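Local coordinates for lactaldehyde dehydrogenase (Escherichia coli, PDB 2IMP), which catalyses the irreversible NAD-dependent oxidation of L-lactaldehyde to L-lactate, and also oxidises glycolaldehyde, working as a homotetramer, at residues 49-54 against 219-224; 144-149 against 171-176; 260-265 against 292-297; 413-418 against 435-440. All blocks are in the same frame, centred on the assembly; numbering follows the deposited sequence.

Overall arrangement
The four contacts fall into two groups at opposite sides of the chain's centre. Interactions 1 and 2, their centres about 7 Å apart, meet at the sheet that carries the dinucleotide, interaction 1 laying helix 43-62 against it: Ala223 N bonds to Val145 O at 2.7 Å, and Thr172 OG1 to Ala53 O at 2.8 Å. Interaction 2 reaches NADH directly through Lys176 and Ile149. Interactions 3 and 4, with centres about 12 Å apart, both reach a second sheet, and just past its strands Asp263 OD1 meets Thr417 OG1 at 2.8 Å. The centres of interactions 2 and 4 lie about 36 Å apart. In interaction 4, the side chain of Tyr436 is about 8 Å from the bound lactate.

Interaction 1: residues 49-54 against 219-224; sequences AIDAAE and NPKVAM
Helix 43-62 packs here against the type I turn Asn219-Val222, which links helix 209-218 to strand 222-227 of the dinucleotide-binding sheet. Lys221 stretches its fully extended chain across the helix surface and ends between two carboxylates one helical turn apart. Its NZ lies 2.5 Å from Asp51 OD1, approaching from above that carboxylate plane, and 3.0 Å from Glu54 OE1, on the syn side but 34° out of plane. Both pairs are salt bridges, while Glu54 OE2 lies alongside the lysine methylenes, 3.3 Å from Lys221 CD. A water bridges Asp51 OD1 and Asn219 ND2, and the same amide nitrogen also bonds to Glu215. Asn219 OD1 accepts Lys221 N at 2.8 Å in its carbonyl plane, forming an Asx turn that fixes the base of the lysine. Beneath the charges, Ile50 CD1 touches both Asn219 CB and Val222 CG2, 3.6 Å from the former; with CG1 anti to the carbonyl carbon (chi1 -69°) and chi2 extended, the methyl reaches the turn. Ile50 CG2 meets Lys221 CB. Ile50 also touches Val174 of the sheet. With two carboxylates around one ammonium, Lys221 probably offsets the repulsion between Asp51 and Glu54 and is likely to stay protonated.

Interaction 2: residues 144-149 against 171-176; sequences GVTTGI and NTIVIK. With NAI (1,4-dihydronicotinamide adenine dinucleotide), chain D.
Strands 145-149 and 172-176 run parallel, 4.6 Å apart at closest approach and 21° from exact alignment, in the sheet of the Rossmann-like NAD-binding domain. They form a beta-alpha-beta crossover through helix 155-168, and their backbone bonds run from Thr172 N and Gly144 O to Lys176 N and Gly148 O, the latter 2.8 Å apart. Just before the strands begin, Asn171 OD1 accepts Gly144 N at 2.9 Å, in its carbonyl plane; chi1 of -56° sets the amide beside its own backbone N, from where OD1 reaches the glycine. Asn171 ND2 bonds to Ala166 O and Tyr469 O. A leucine in place of Asn171 would probably leave Gly144 N and these two carbonyls without their side-chain partner. Thr146 OG1 lies 3.4 Å from Ile173 CG1, while on the other face Val145 CG2 meets Thr172 OG1, which bonds to Ala53 O. Gly148 pairs with Ile175, and a CB there would come tight against Ile175 CG1. At the strand ends the side chains turn to NADH: Ile149 CG2 lies 3.3 Å from O4B of the adenosine ribose, and the bent Lys176 hydrogen-bonds through NZ to O2B (2.9 Å), O3B (3.0 Å) and Gly207 O.

Interaction 3: residues 260-265 against 292-297; sequences VMDDAD and YVQKGI
Asp262 and Val260 carry the polar links to the strand ending at Gln294. Val260 N bonds to Tyr292 O at 2.8 Å, nearly straight at 178°, and Gln294 N returns a weak bond of 3.3 Å to Val260 O. These two bonds bracket Val293 in a parallel bridge. Beyond the first strand a side chain takes over: Gln294 OE1 accepts Asp262 N, though the modelled 2.4 Å is too short to be trusted in detail. The glutamine gets there with CG between its backbone N and carbonyl carbon (chi1 61°) and the rest of its chain extended. Its amide lies over the carboxylate of Asp262, the planes 12° apart, but two acceptors, Gln294 OE1 and Asp262 OD2, are modelled 3.0 Å apart, so the detail here is uncertain. Farther out, Ile297 packs its CG2 3.6 Å from Met261 O and lays CD1 along the type I turn Met261-Ala264, 4.1 Å from Ala264 O. Val260 CB faces Val293 CG1 at 4.3 Å. Phe301 of helix 298-310 covers both valines, while Met261 lies against Phe394 of strand 388-394 and Leu397 of helix 397-405. After the turn, Asp265 caps helix 266-274 through Leu268 N, while Asp263 bonds to Thr417 beyond strand 409-416.

Interaction 4: residues 413-418 against 435-440; sequences SSIYTQ and TYINRE
Ser413 OG accepts the hydroxyl proton of Thr435 OG1 at 2.8 Å, and Ser413 O takes Tyr436 N at 2.7 Å while lying at the edge of the Tyr436 ring. Ser414 rests its CB 4.0 Å from Tyr436 CB. Ile415 continues the parallel pairing through Tyr436 O and Asn438 N, and its CG2 flanks Ile437 CG1. Tyr416 and Asn438 run antiparallel alongside one another, ring and amide planes 51° apart. With Asn438 CG anti to its carbonyl carbon (chi1 -66°), the amide swings back to grip the Thr417 backbone twice: OD1 accepts Thr417 N on a lone pair (3.1 Å), and Asn438 ND2 donates in plane to Thr417 O (2.8 Å). A valine replacing Asn438 would probably cost Thr417 both bonds and free the chain beyond the strand. Thr435-Ile437 also pair with a strand of a second subunit, where Tyr436 stacks on Tyr476 of that subunit. Strands 409-416 and 434-437, joined through helix 420-429, form a beta-alpha-beta unit whose sheet continues across the subunit interface.

Interaction 1: residues 49-54 against 219-224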
loop_
_atom_site.group_PDB
_atom_site.type_symbol
_atom_site.label_atom_id
_atom_site.label_comp_id
_atom_site.label_asym_id
_atom_site.label_seq_id
_atom_site.Cartn_x
_atom_site.Cartn_y
_atom_site.Cartn_z
ATOM N N ALA A 49 -9.498 5.727 36.009
ATOM C CA ALA A 49 -8.784 4.892 35.052
ATOM C C ALA A 49 -8.393 5.695 33.801
ATOM O O ALA A 49 -7.265 5.613 33.316
ATOM C CB ALA A 49 -9.646 3.689 34.657
ATOM N N ILE A 50 -9.346 6.474 33.299
ATOM C CA ILE A 50 -9.096 7.308 32.137
ATOM C C ILE A 50 -8.005 8.360 32.410
ATOM O O ILE A 50 -7.122 8.580 31.577
ATOM C CB ILE A 50 -10.395 8.002 31.667
ATOM C CG1 ILE A 50 -11.344 6.948 31.088
ATOM C CG2 ILE A 50 -10.079 9.070 30.624
ATOM C CD1 ILE A 50 -12.702 7.483 30.687
ATOM N N ASP A 51 -8.065 8.988 33.584
ATOM C CA ASP A 51 -7.046 9.969 33.940
ATOM C C ASP A 51 -5.655 9.327 34.035
ATOM O O ASP A 51 -4.649 9.932 33.658
ATOM C CB ASP A 51 -7.380 10.663 35.269
ATOM C CG ASP A 51 -8.580 11.587 35.159
ATOM O OD1 ASP A 51 -8.808 12.141 34.063
ATOM O OD2 ASP A 51 -9.288 11.773 36.171
ATOM N N ALA A 52 -5.617 8.107 34.557
ATOM C CA ALA A 52 -4.363 7.378 34.658
ATOM C C ALA A 52 -3.820 7.033 33.250
ATOM O O ALA A 52 -2.628 7.160 32.970
ATOM C CB ALA A 52 -4.566 6.096 35.473
ATOM N N ALA A 53 -4.724 6.600 32.379
ATOM C CA ALA A 53 -4.352 6.273 31.012
ATOM C C ALA A 53 -3.793 7.505 30.275
ATOM O O ALA A 53 -2.849 7.404 29.488
ATOM C CB ALA A 53 -5.553 5.719 30.264
ATOM N N GLU A 54 -4.392 8.657 30.553
ATOM C CA GLU A 54 -3.948 9.904 29.955
ATOM C C GLU A 54 -2.528 10.288 30.407
ATOM O O GLU A 54 -1.692 10.676 29.590
ATOM C CB GLU A 54 -4.923 11.033 30.303
ATOM C CG GLU A 54 -4.561 12.382 29.699
ATOM C CD GLU A 54 -5.533 13.472 30.115
ATOM O OE1 GLU A 54 -5.579 13.802 31.318
ATOM O OE2 GLU A 54 -6.259 13.994 29.245
ATOM N N ASN A 219 -16.703 10.291 28.245
ATOM C CA ASN A 219 -15.633 11.118 28.789
ATOM C C ASN A 219 -14.831 11.845 27.676
ATOM O O ASN A 219 -14.338 11.214 26.740
ATOM C CB ASN A 219 -14.698 10.263 29.644
ATOM C CG ASN A 219 -13.698 11.094 30.419
ATOM O OD1 ASN A 219 -12.848 11.766 29.833
ATOM N ND2 ASN A 219 -13.800 11.059 31.745
ATOM N N PRO A 220 -14.706 13.179 27.777
ATOM C CA PRO A 220 -13.984 13.997 26.793
ATOM C C PRO A 220 -12.494 13.653 26.552
ATOM O O PRO A 220 -11.931 14.022 25.525
ATOM C CB PRO A 220 -14.174 15.422 27.324
ATOM C CG PRO A 220 -14.253 15.219 28.805
ATOM C CD PRO A 220 -15.146 13.998 28.920
ATOM N N LYS A 221 -11.866 12.959 27.492
ATOM C CA LYS A 221 -10.468 12.595 27.321
ATOM C C LYS A 221 -10.259 11.344 26.444
ATOM O O LYS A 221 -9.136 11.024 26.054
ATOM C CB LYS A 221 -9.812 12.371 28.683
ATOM C CG LYS A 221 -9.781 13.607 29.560
ATOM C CD LYS A 221 -9.074 13.317 30.869
ATOM C CE LYS A 221 -8.950 14.570 31.713
ATOM N NZ LYS A 221 -8.123 14.306 32.907
ATOM N N VAL A 222 -11.351 10.644 26.163
ATOM C CA VAL A 222 -11.295 9.446 25.334
ATOM C C VAL A 222 -11.281 9.771 23.822
ATOM O O VAL A 222 -12.200 10.408 23.323
ATOM C CB VAL A 222 -12.501 8.513 25.630
ATOM C CG1 VAL A 222 -12.491 7.314 24.684
ATOM C CG2 VAL A 222 -12.444 8.041 27.082
ATOM N N ALA A 223 -10.228 9.354 23.121
ATOM C CA ALA A 223 -10.128 9.596 21.686
ATOM C C ALA A 223 -11.037 8.645 20.862
ATOM O O ALA A 223 -11.575 9.015 19.819
ATOM C CB ALA A 223 -8.682 9.448 21.237
ATOM N N MET A 224 -11.196 7.423 21.356
ATOM C CA MET A 224 -12.045 6.443 20.701
ATOM C C MET A 224 -12.621 5.382 21.645
ATOM O O MET A 224 -11.927 4.881 22.532
ATOM C CB MET A 224 -11.290 5.722 19.568
ATOM C CG MET A 224 -12.137 4.652 18.847
ATOM S SD MET A 224 -11.374 3.890 17.378
ATOM C CE MET A 224 -10.261 2.673 18.166
HETATM O O HOH W 1 -11.777 12.101 33.540
#

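Interaction 2: residues 144-149 against 171-176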
loop_
_atom_site.group_PDB
_atom_site.type_symbol
_atom_site.label_atom_id
_atom_site.label_comp_id
_atom_site.label_asym_id
_atom_site.label_seq_id
_atom_site.Cartn_x
_atom_site.Cartn_y
_atom_site.Cartn_z
ATOM N N GLY A 144 -4.467 8.362 21.370
ATOM C CA GLY A 144 -4.279 8.840 22.726
ATOM C C GLY A 144 -4.904 7.823 23.652
ATOM O O GLY A 144 -4.463 6.676 23.702
ATOM N N VAL A 145 -5.929 8.237 24.387
ATOM C CA VAL A 145 -6.622 7.333 25.297
ATOM C C VAL A 145 -7.834 6.657 24.649
ATOM O O VAL A 145 -8.701 7.336 24.105
ATOM C CB VAL A 145 -7.129 8.070 26.557
ATOM C CG1 VAL A 145 -8.004 7.131 27.392
ATOM C CG2 VAL A 145 -5.947 8.572 27.385
ATOM N N THR A 146 -7.880 5.331 24.704
ATOM C CA THR A 146 -9.000 4.596 24.139
ATOM C C THR A 146 -9.698 3.697 25.175
ATOM O O THR A 146 -9.117 3.357 26.215
ATOM C CB THR A 146 -8.568 3.708 22.924
ATOM O OG1 THR A 146 -7.816 2.578 23.385
ATOM C CG2 THR A 146 -7.698 4.513 21.945
ATOM N N THR A 147 -10.946 3.338 24.898
ATOM C CA THR A 147 -11.681 2.479 25.804
ATOM C C THR A 147 -12.316 1.283 25.091
ATOM O O THR A 147 -12.620 1.347 23.894
ATOM C CB THR A 147 -12.780 3.263 26.575
ATOM O OG1 THR A 147 -13.741 3.796 25.653
ATOM C CG2 THR A 147 -12.161 4.419 27.355
ATOM N N GLY A 148 -12.486 0.196 25.835
ATOM C CA GLY A 148 -13.069 -1.000 25.272
ATOM C C GLY A 148 -14.162 -1.556 26.159
ATOM O O GLY A 148 -13.975 -1.768 27.358
ATOM N N ILE A 149 -15.316 -1.777 25.556
ATOM C CA ILE A 149 -16.462 -2.330 26.250
ATOM C C ILE A 149 -16.778 -3.724 25.671
ATOM O O ILE A 149 -17.131 -3.847 24.496
ATOM C CB ILE A 149 -17.658 -1.371 26.102
ATOM C CG1 ILE A 149 -17.258 0.012 26.638
ATOM C CG2 ILE A 149 -18.855 -1.907 26.844
ATOM C CD1 ILE A 149 -18.295 1.097 26.428
ATOM N N ASN A 171 -1.302 3.843 21.904
ATOM C CA ASN A 171 -2.445 4.304 22.688
ATOM C C ASN A 171 -2.476 3.622 24.059
ATOM O O ASN A 171 -1.846 2.587 24.242
ATOM C CB ASN A 171 -3.781 3.936 22.019
ATOM C CG ASN A 171 -3.907 4.451 20.603
ATOM O OD1 ASN A 171 -4.284 5.615 20.395
ATOM N ND2 ASN A 171 -3.598 3.616 19.624
ATOM N N THR A 172 -3.178 4.220 25.011
ATOM C CA THR A 172 -3.375 3.570 26.293
ATOM C C THR A 172 -4.842 3.139 26.335
ATOM O O THR A 172 -5.641 3.630 25.533
ATOM C CB THR A 172 -3.033 4.480 27.500
ATOM O OG1 THR A 172 -3.759 5.713 27.422
ATOM C CG2 THR A 172 -1.545 4.760 27.528
ATOM N N ILE A 173 -5.214 2.234 27.223
ATOM C CA ILE A 173 -6.592 1.796 27.205
ATOM C C ILE A 173 -7.226 1.478 28.566
ATOM O O ILE A 173 -6.545 1.120 29.531
ATOM C CB ILE A 173 -6.722 0.542 26.287
ATOM C CG1 ILE A 173 -8.185 0.289 25.906
ATOM C CG2 ILE A 173 -6.155 -0.680 26.998
ATOM C CD1 ILE A 173 -8.365 -0.903 24.951
ATOM N N VAL A 174 -8.538 1.657 28.606
ATOM C CA VAL A 174 -9.356 1.339 29.755
ATOM C C VAL A 174 -10.440 0.368 29.305
ATOM O O VAL A 174 -11.275 0.702 28.461
ATOM C CB VAL A 174 -10.062 2.573 30.359
ATOM C CG1 VAL A 174 -10.952 2.125 31.520
ATOM C CG2 VAL A 174 -9.041 3.593 30.843
ATOM N N ILE A 175 -10.407 -0.836 29.847
ATOM C CA ILE A 175 -11.374 -1.840 29.471
ATOM C C ILE A 175 -12.425 -2.197 30.538
ATOM O O ILE A 175 -12.128 -2.253 31.733
ATOM C CB ILE A 175 -10.643 -3.141 29.052
ATOM C CG1 ILE A 175 -10.007 -2.946 27.673
ATOM C CG2 ILE A 175 -11.600 -4.325 29.081
ATOM C CD1 ILE A 175 -9.197 -4.114 27.210
ATOM N N LYS A 176 -13.654 -2.402 30.079
ATOM C CA LYS A 176 -14.735 -2.848 30.946
ATOM C C LYS A 176 -15.337 -4.135 30.394
ATOM O O LYS A 176 -15.952 -4.135 29.331
ATOM C CB LYS A 176 -15.863 -1.825 31.075
ATOM C CG LYS A 176 -16.896 -2.267 32.132
ATOM C CD LYS A 176 -18.206 -1.500 32.065
ATOM C CE LYS A 176 -19.160 -2.093 31.046
ATOM N NZ LYS A 176 -19.609 -3.472 31.431
HETATM P PA NAI D . -24.646 -5.940 25.367
HETATM O O1A NAI D . -24.636 -4.771 24.473
HETATM O O2A NAI D . -25.933 -6.052 26.192
HETATM O O5B NAI D . -23.377 -5.869 26.333
HETATM C C5B NAI D . -22.040 -5.749 25.871
HETATM C C4B NAI D . -21.254 -4.689 26.660
HETATM O O4B NAI D . -21.827 -3.389 26.501
HETATM C C3B NAI D . -21.208 -4.931 28.176
HETATM O O3B NAI D . -19.894 -4.688 28.670
HETATM C C2B NAI D . -22.263 -3.980 28.703
HETATM O O2B NAI D . -22.149 -3.629 30.058
HETATM C C1B NAI D . -22.129 -2.806 27.767
HETATM N N9A NAI D . -23.356 -1.960 27.676
HETATM C C8A NAI D . -24.704 -2.314 27.660
HETATM N N7A NAI D . -25.454 -1.173 27.571
HETATM C C5A NAI D . -24.620 -0.111 27.534
HETATM C C6A NAI D . -24.837 1.280 27.444
HETATM N N6A NAI D . -26.071 1.777 27.387
HETATM N N1A NAI D . -23.734 2.147 27.423
HETATM C C2A NAI D . -22.429 1.639 27.484
HETATM N N3A NAI D . -22.221 0.253 27.573
HETATM C C4A NAI D . -23.299 -0.600 27.592
HETATM O O3 NAI D . -24.440 -7.208 24.405
HETATM P PN NAI D . -24.140 -8.733 24.838
HETATM O O1N NAI D . -23.006 -8.803 25.777
HETATM O O2N NAI D . -24.029 -9.526 23.567
HETATM O O5D NAI D . -25.544 -9.117 25.548
HETATM C C5D NAI D . -25.758 -9.226 26.932
HETATM C C4D NAI D . -27.222 -9.547 27.129
HETATM O O4D NAI D . -27.546 -9.409 28.509
HETATM C C3D NAI D . -28.384 -8.834 26.401
HETATM O O3D NAI D . -28.928 -9.680 25.406
HETATM C C2D NAI D . -29.386 -8.480 27.470
HETATM O O2D NAI D . -30.719 -8.692 27.067
HETATM C C1D NAI D . -28.951 -9.343 28.628
HETATM N N1N NAI D . -29.413 -8.764 29.930
HETATM C C2N NAI D . -28.597 -7.801 30.535
HETATM C C3N NAI D . -28.990 -7.225 31.772
HETATM C C7N NAI D . -28.121 -6.185 32.445
HETATM O O7N NAI D . -28.539 -5.647 33.656
HETATM N N7N NAI D . -26.967 -5.752 31.935
HETATM C C4N NAI D . -30.222 -7.652 32.372
HETATM C C5N NAI D . -31.040 -8.633 31.739
HETATM C C6N NAI D . -30.615 -9.185 30.509
#

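Interaction 3: residues 260-265 against 292-297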
loop_
_atom_site.group_PDB
_atom_site.type_symbol
_atom_site.label_atom_id
_atom_site.label_comp_id
_atom_site.label_asym_id
_atom_site.label_seq_id
_atom_site.Cartn_x
_atom_site.Cartn_y
_atom_site.Cartn_z
ATOM N N VAL A 260 -27.409 -22.650 0.493
ATOM C CA VAL A 260 -27.091 -23.985 0.001
ATOM C C VAL A 260 -27.693 -24.268 -1.393
ATOM O O VAL A 260 -28.900 -24.449 -1.525
ATOM C CB VAL A 260 -27.612 -25.069 0.972
ATOM C CG1 VAL A 260 -27.125 -26.447 0.528
ATOM C CG2 VAL A 260 -27.161 -24.759 2.393
ATOM N N MET A 261 -26.851 -24.286 -2.419
ATOM C CA MET A 261 -27.318 -24.555 -3.773
ATOM C C MET A 261 -27.532 -26.059 -4.051
ATOM O O MET A 261 -27.078 -26.905 -3.282
ATOM C CB MET A 261 -26.328 -23.982 -4.789
ATOM C CG MET A 261 -26.100 -22.484 -4.652
ATOM S SD MET A 261 -27.630 -21.527 -4.725
ATOM C CE MET A 261 -27.896 -21.478 -6.500
ATOM N N ASP A 262 -28.234 -26.383 -5.132
ATOM C CA ASP A 262 -28.464 -27.785 -5.455
ATOM C C ASP A 262 -27.161 -28.548 -5.755
ATOM O O ASP A 262 -26.987 -29.687 -5.330
ATOM C CB ASP A 262 -29.418 -27.924 -6.651
ATOM C CG ASP A 262 -30.845 -27.499 -6.323
ATOM O OD1 ASP A 262 -31.290 -27.721 -5.177
ATOM O OD2 ASP A 262 -31.525 -26.955 -7.219
ATOM N N ASP A 263 -26.262 -27.892 -6.482
ATOM C CA ASP A 263 -24.979 -28.479 -6.845
ATOM C C ASP A 263 -23.940 -28.389 -5.716
ATOM O O ASP A 263 -22.735 -28.421 -5.961
ATOM C CB ASP A 263 -24.421 -27.772 -8.080
ATOM C CG ASP A 263 -23.874 -26.395 -7.759
ATOM O OD1 ASP A 263 -24.524 -25.670 -6.975
ATOM O OD2 ASP A 263 -22.801 -26.036 -8.288
ATOM N N ALA A 264 -24.423 -28.276 -4.487
ATOM C CA ALA A 264 -23.543 -28.158 -3.339
ATOM C C ALA A 264 -23.185 -29.476 -2.641
ATOM O O ALA A 264 -24.017 -30.375 -2.523
ATOM C CB ALA A 264 -24.154 -27.208 -2.323
ATOM N N ASP A 265 -21.939 -29.573 -2.193
ATOM C CA ASP A 265 -21.495 -30.746 -1.467
ATOM C C ASP A 265 -22.321 -30.903 -0.174
ATOM O O ASP A 265 -21.960 -30.358 0.868
ATOM C CB ASP A 265 -20.009 -30.604 -1.119
ATOM C CG ASP A 265 -19.431 -31.853 -0.478
ATOM O OD1 ASP A 265 -19.959 -32.301 0.562
ATOM O OD2 ASP A 265 -18.436 -32.384 -1.016
ATOM N N TYR A 292 -30.841 -20.743 3.944
ATOM C CA TYR A 292 -31.591 -20.791 2.699
ATOM C C TYR A 292 -31.182 -21.989 1.821
ATOM O O TYR A 292 -30.032 -22.091 1.393
ATOM C CB TYR A 292 -31.412 -19.489 1.909
ATOM C CG TYR A 292 -31.830 -18.255 2.676
ATOM C CD1 TYR A 292 -30.937 -17.605 3.526
ATOM C CD2 TYR A 292 -33.136 -17.769 2.598
ATOM C CE1 TYR A 292 -31.330 -16.506 4.282
ATOM C CE2 TYR A 292 -33.543 -16.669 3.353
ATOM C CZ TYR A 292 -32.632 -16.044 4.193
ATOM O OH TYR A 292 -33.025 -14.969 4.958
ATOM N N VAL A 293 -32.132 -22.888 1.580
ATOM C CA VAL A 293 -31.882 -24.083 0.781
ATOM C C VAL A 293 -32.787 -24.190 -0.460
ATOM O O VAL A 293 -34.008 -24.117 -0.330
ATOM C CB VAL A 293 -32.102 -25.344 1.635
ATOM C CG1 VAL A 293 -31.608 -26.574 0.893
ATOM C CG2 VAL A 293 -31.405 -25.189 2.977
ATOM N N GLN A 294 -32.213 -24.367 -1.646
ATOM C CA GLN A 294 -33.081 -24.469 -2.808
ATOM C C GLN A 294 -33.753 -25.839 -3.008
ATOM O O GLN A 294 -33.240 -26.872 -2.578
ATOM C CB GLN A 294 -32.368 -24.039 -4.097
ATOM C CG GLN A 294 -31.157 -24.825 -4.516
ATOM C CD GLN A 294 -30.693 -24.415 -5.905
ATOM O OE1 GLN A 294 -29.636 -24.837 -6.377
ATOM N NE2 GLN A 294 -31.493 -23.589 -6.572
ATOM N N LYS A 295 -34.914 -25.798 -3.648
ATOM C CA LYS A 295 -35.741 -26.967 -3.926
ATOM C C LYS A 295 -34.985 -28.259 -4.327
ATOM O O LYS A 295 -35.050 -29.272 -3.635
ATOM C CB LYS A 295 -36.745 -26.614 -5.027
ATOM C CG LYS A 295 -37.418 -25.251 -4.863
ATOM C CD LYS A 295 -38.320 -25.192 -3.639
ATOM C CE LYS A 295 -39.065 -23.865 -3.572
ATOM N NZ LYS A 295 -40.066 -23.838 -2.467
ATOM N N GLY A 296 -34.287 -28.196 -5.455
ATOM C CA GLY A 296 -33.552 -29.345 -5.953
ATOM C C GLY A 296 -32.925 -30.261 -4.919
ATOM O O GLY A 296 -32.957 -31.480 -5.077
ATOM N N ILE A 297 -32.356 -29.687 -3.862
ATOM C CA ILE A 297 -31.704 -30.482 -2.830
ATOM C C ILE A 297 -32.332 -30.347 -1.421
ATOM O O ILE A 297 -31.880 -30.974 -0.466
ATOM C CB ILE A 297 -30.192 -30.125 -2.751
ATOM C CG1 ILE A 297 -29.461 -31.103 -1.829
ATOM C CG2 ILE A 297 -30.018 -28.691 -2.250
ATOM C CD1 ILE A 297 -27.971 -30.849 -1.736
#

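Interaction 4: residues 413-418 against 435-440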
loop_
_atom_site.group_PDB
_atom_site.type_symbol
_atom_site.label_atom_id
_atom_site.label_comp_id
_atom_site.label_asym_id
_atom_site.label_seq_id
_atom_site.Cartn_x
_atom_site.Cartn_y
_atom_site.Cartn_z
ATOM N N SER A 413 -21.647 -13.820 5.913
ATOM C CA SER A 413 -22.470 -14.597 4.989
ATOM C C SER A 413 -21.733 -15.849 4.451
ATOM O O SER A 413 -20.512 -15.960 4.585
ATOM C CB SER A 413 -22.908 -13.734 3.800
ATOM O OG SER A 413 -21.804 -13.378 2.986
ATOM N N SER A 414 -22.479 -16.771 3.849
ATOM C CA SER A 414 -21.876 -17.977 3.299
ATOM C C SER A 414 -22.701 -18.673 2.201
ATOM O O SER A 414 -23.930 -18.586 2.175
ATOM C CB SER A 414 -21.593 -18.985 4.416
ATOM O OG SER A 414 -22.791 -19.527 4.941
ATOM N N ILE A 415 -22.005 -19.357 1.302
ATOM C CA ILE A 415 -22.660 -20.083 0.228
ATOM C C ILE A 415 -21.928 -21.380 -0.159
ATOM O O ILE A 415 -20.699 -21.457 -0.085
ATOM C CB ILE A 415 -22.823 -19.198 -1.031
ATOM C CG1 ILE A 415 -23.645 -19.945 -2.087
ATOM C CG2 ILE A 415 -21.463 -18.807 -1.577
ATOM C CD1 ILE A 415 -23.999 -19.120 -3.305
ATOM N N TYR A 416 -22.703 -22.389 -0.548
ATOM C CA TYR A 416 -22.159 -23.682 -0.948
ATOM C C TYR A 416 -22.569 -24.086 -2.365
ATOM O O TYR A 416 -23.742 -24.304 -2.652
ATOM C CB TYR A 416 -22.590 -24.755 0.046
ATOM C CG TYR A 416 -22.242 -24.391 1.464
ATOM C CD1 TYR A 416 -23.017 -23.476 2.175
ATOM C CD2 TYR A 416 -21.097 -24.901 2.074
ATOM C CE1 TYR A 416 -22.659 -23.071 3.458
ATOM C CE2 TYR A 416 -20.729 -24.501 3.359
ATOM C CZ TYR A 416 -21.515 -23.586 4.042
ATOM O OH TYR A 416 -21.151 -23.165 5.301
ATOM N N THR A 417 -21.578 -24.172 -3.241
ATOM C CA THR A 417 -21.809 -24.508 -4.632
ATOM C C THR A 417 -20.510 -24.930 -5.337
ATOM O O THR A 417 -19.420 -24.770 -4.783
ATOM C CB THR A 417 -22.410 -23.289 -5.375
ATOM O OG1 THR A 417 -22.616 -23.601 -6.756
ATOM C CG2 THR A 417 -21.470 -22.097 -5.272
ATOM N N GLN A 418 -20.634 -25.456 -6.549
ATOM C CA GLN A 418 -19.462 -25.888 -7.292
ATOM C C GLN A 418 -19.323 -25.210 -8.676
ATOM O O GLN A 418 -18.417 -25.530 -9.458
ATOM C CB GLN A 418 -19.491 -27.412 -7.438
ATOM C CG GLN A 418 -19.781 -28.117 -6.111
ATOM C CD GLN A 418 -19.721 -29.630 -6.230
ATOM O OE1 GLN A 418 -19.004 -30.290 -5.458
ATOM N NE2 GLN A 418 -20.477 -30.197 -7.154
ATOM N N THR A 435 -17.829 -13.110 3.387
ATOM C CA THR A 435 -18.505 -14.168 2.658
ATOM C C THR A 435 -17.676 -15.462 2.618
ATOM O O THR A 435 -16.597 -15.499 2.021
ATOM C CB THR A 435 -18.825 -13.763 1.199
ATOM O OG1 THR A 435 -19.720 -12.646 1.186
ATOM C CG2 THR A 435 -19.490 -14.927 0.463
ATOM N N TYR A 436 -18.178 -16.500 3.272
ATOM C CA TYR A 436 -17.491 -17.782 3.292
ATOM C C TYR A 436 -17.993 -18.751 2.217
ATOM O O TYR A 436 -19.191 -19.008 2.111
ATOM C CB TYR A 436 -17.627 -18.446 4.661
ATOM C CG TYR A 436 -16.963 -17.680 5.771
ATOM C CD1 TYR A 436 -17.628 -16.645 6.422
ATOM C CD2 TYR A 436 -15.655 -17.971 6.154
ATOM C CE1 TYR A 436 -17.008 -15.917 7.434
ATOM C CE2 TYR A 436 -15.024 -17.251 7.162
ATOM C CZ TYR A 436 -15.706 -16.224 7.797
ATOM O OH TYR A 436 -15.088 -15.505 8.792
ATOM N N ILE A 437 -17.065 -19.267 1.423
ATOM C CA ILE A 437 -17.408 -20.199 0.367
ATOM C C ILE A 437 -16.932 -21.650 0.629
ATOM O O ILE A 437 -15.731 -21.910 0.760
ATOM C CB ILE A 437 -16.847 -19.712 -0.979
ATOM C CG1 ILE A 437 -17.384 -18.306 -1.271
ATOM C CG2 ILE A 437 -17.247 -20.676 -2.096
ATOM C CD1 ILE A 437 -16.886 -17.718 -2.569
ATOM N N ASN A 438 -17.896 -22.564 0.706
ATOM C CA ASN A 438 -17.631 -23.978 0.946
ATOM C C ASN A 438 -16.739 -24.300 2.168
ATOM O O ASN A 438 -15.798 -25.087 2.081
ATOM C CB ASN A 438 -17.045 -24.626 -0.311
ATOM C CG ASN A 438 -18.036 -24.655 -1.463
ATOM O OD1 ASN A 438 -19.235 -24.844 -1.260
ATOM N ND2 ASN A 438 -17.535 -24.479 -2.680
ATOM N N ARG A 439 -17.066 -23.671 3.290
ATOM C CA ARG A 439 -16.381 -23.862 4.564
ATOM C C ARG A 439 -17.157 -23.203 5.717
ATOM O O ARG A 439 -18.098 -22.451 5.473
ATOM C CB ARG A 439 -14.955 -23.295 4.524
ATOM C CG ARG A 439 -14.868 -21.815 4.192
ATOM C CD ARG A 439 -13.641 -21.161 4.843
ATOM N NE ARG A 439 -13.826 -20.975 6.283
ATOM C CZ ARG A 439 -12.968 -20.349 7.087
ATOM N NH1 ARG A 439 -11.840 -19.835 6.604
ATOM N NH2 ARG A 439 -13.244 -20.229 8.382
ATOM N N GLU A 440 -16.768 -23.484 6.956
ATOM C CA GLU A 440 -17.467 -22.902 8.091
ATOM C C GLU A 440 -17.065 -21.439 8.408
ATOM O O GLU A 440 -15.997 -20.981 8.004
ATOM C CB GLU A 440 -17.284 -23.788 9.333
ATOM C CG GLU A 440 -15.944 -23.686 10.048
ATOM C CD GLU A 440 -14.768 -24.117 9.196
ATOM O OE1 GLU A 440 -14.938 -24.976 8.303
ATOM O OE2 GLU A 440 -13.660 -23.605 9.440
#